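Local coordinates for type IV secretion system protein DotB (PDB 6GEF) that probably hydrolyses ATP as a hexameric AAA+ motor ATPase of a bacterial type IVb secretion system, at residues V133-V138 with A146-R151. Numbering follows the deposited sequence.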
# COMPACT_ATOMS: atom_id res chain seq x y z
N VAL A 133 -34.58 -5.71 14.95
CA VAL A 133 -34.14 -5.30 16.26
C VAL A 133 -32.67 -4.94 16.17
O VAL A 133 -31.80 -5.80 15.97
CB VAL A 133 -34.36 -6.43 17.30
CG1 VAL A 133 -33.89 -6.00 18.68
CG2 VAL A 133 -35.82 -6.84 17.31
N ASN A 134 -32.37 -3.65 16.34
CA ASN A 134 -31.03 -3.17 16.61
C ASN A 134 -30.88 -2.87 18.08
O ASN A 134 -31.69 -2.16 18.65
CB ASN A 134 -30.75 -1.91 15.78
CG ASN A 134 -29.50 -1.20 16.23
OD1 ASN A 134 -29.56 -0.22 16.97
ND2 ASN A 134 -28.37 -1.66 15.75
N ILE A 135 -29.83 -3.40 18.69
CA ILE A 135 -29.46 -3.12 20.07
C ILE A 135 -28.10 -2.43 20.08
O ILE A 135 -27.12 -3.03 19.70
CB ILE A 135 -29.45 -4.40 20.93
CG1 ILE A 135 -30.82 -5.07 20.90
CG2 ILE A 135 -29.05 -4.10 22.36
CD1 ILE A 135 -30.99 -6.22 21.83
N SER A 136 -28.07 -1.20 20.55
CA SER A 136 -26.90 -0.32 20.39
C SER A 136 -26.49 0.24 21.73
O SER A 136 -27.35 0.65 22.52
CB SER A 136 -27.19 0.84 19.42
OG SER A 136 -27.19 0.40 18.07
N PRO A 137 -25.19 0.27 22.04
CA PRO A 137 -24.75 0.90 23.28
C PRO A 137 -25.22 2.35 23.37
O PRO A 137 -25.19 3.09 22.39
CB PRO A 137 -23.23 0.84 23.17
CG PRO A 137 -22.93 -0.30 22.29
CD PRO A 137 -24.09 -0.38 21.32
N VAL A 138 -25.77 2.72 24.51
CA VAL A 138 -25.95 4.12 24.89
C VAL A 138 -25.37 4.33 26.29
O VAL A 138 -24.98 3.38 26.99
CB VAL A 138 -27.43 4.53 24.89
CG1 VAL A 138 -28.00 4.42 23.47
CG2 VAL A 138 -28.26 3.67 25.82
N ALA A 146 -28.17 -0.46 27.10
CA ALA A 146 -28.62 -0.70 25.74
C ALA A 146 -29.74 0.28 25.36
O ALA A 146 -30.49 0.74 26.20
CB ALA A 146 -29.12 -2.14 25.63
N GLU A 147 -29.80 0.56 24.08
CA GLU A 147 -31.03 1.07 23.44
C GLU A 147 -31.47 0.06 22.40
O GLU A 147 -30.65 -0.41 21.60
CB GLU A 147 -30.78 2.44 22.78
CG GLU A 147 -31.86 3.46 23.09
CD GLU A 147 -32.58 3.93 21.85
OE1 GLU A 147 -31.89 4.27 20.86
OE2 GLU A 147 -33.82 4.00 21.89
N ILE A 148 -32.75 -0.25 22.40
CA ILE A 148 -33.35 -1.18 21.45
C ILE A 148 -34.25 -0.39 20.51
O ILE A 148 -35.06 0.44 20.95
CB ILE A 148 -34.16 -2.28 22.16
CG1 ILE A 148 -33.27 -3.07 23.12
CG2 ILE A 148 -34.78 -3.21 21.15
CD1 ILE A 148 -33.93 -3.34 24.47
N VAL A 149 -34.10 -0.64 19.21
CA VAL A 149 -34.99 -0.12 18.19
C VAL A 149 -35.52 -1.26 17.36
O VAL A 149 -34.74 -2.05 16.83
CB VAL A 149 -34.26 0.92 17.30
CG1 VAL A 149 -35.20 1.48 16.25
CG2 VAL A 149 -33.74 2.07 18.15
N MET A 150 -36.83 -1.36 17.25
CA MET A 150 -37.51 -2.39 16.47
C MET A 150 -38.28 -1.73 15.35
O MET A 150 -39.07 -0.82 15.59
CB MET A 150 -38.47 -3.21 17.34
CG MET A 150 -37.88 -3.63 18.68
SD MET A 150 -38.71 -5.13 19.32
CE MET A 150 -40.29 -4.44 19.64
N ARG A 151 -38.05 -2.20 14.12
CA ARG A 151 -38.66 -1.63 12.93
C ARG A 151 -39.57 -2.67 12.32
O ARG A 151 -39.09 -3.70 11.80
CB ARG A 151 -37.58 -1.18 11.92
CG ARG A 151 -36.81 0.05 12.39
CD ARG A 151 -35.38 0.10 11.87
NE ARG A 151 -34.60 -1.07 12.29
CZ ARG A 151 -33.68 -1.68 11.54
NH1 ARG A 151 -33.42 -1.26 10.28
NH2 ARG A 151 -33.01 -2.71 12.07
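The backbone O of Glu-147 accepts the N-H of Ser-136 at 2.9 Å and also takes a CA-H...O contact from Ile-135. The N-H of Glu-147 returns a bond to Ser-136 O, and Asn-134 and Val-149 exchange a second such couple, with Val-149 N to Asn-134 O the straightest of the four (169° at the hydrogen). These two hydrogen-bonded pairs, alternating with non-hydrogen-bonded ones, are characteristic of an antiparallel beta hairpin, here strands 128-140 and 143-153, both inner strands of the sheet.

One face is aliphatic. Val-133 and Ile-148 lie side by side, Val-133 CG1 to Ile-148 CG2 3.8 Å. With chi1 at -59°, Ile-135 CG1 lies anti to the carbonyl carbon and turns to Ile-148 CG1, while CG2, anti to the backbone N, meets Ala-146 CB at 3.8 Å. Val-133 CG2 meets the sulfur of Met-150. Beta-branched valine and isoleucine suit the extended backbone.

The other face is mixed. Ser-136 OG donates to Asn-134 OD1 at 2.7 Å on a carbonyl lone pair, which helps to fix the amide's rotation, and Asn-134 ND2 hydrogen-bonds Asn-109 OD1. This face meets the second subunit, whose Arg-255 packs on Asn-134 and Ser-136 and forms a salt bridge with Glu-147 OE1, so a carboxylate suits this buried place. Beyond Pro-137, Val-138 turns toward the partner strand and sets CG1 3.5 Å from Glu-147 CB.

Within the antiparallel sheet, strand 108-115 flanks 128-140 and strand 53-59 flanks 143-153, while helix 82-93 covers the aliphatic face through Ile-88, Ala-89 and Ala-92.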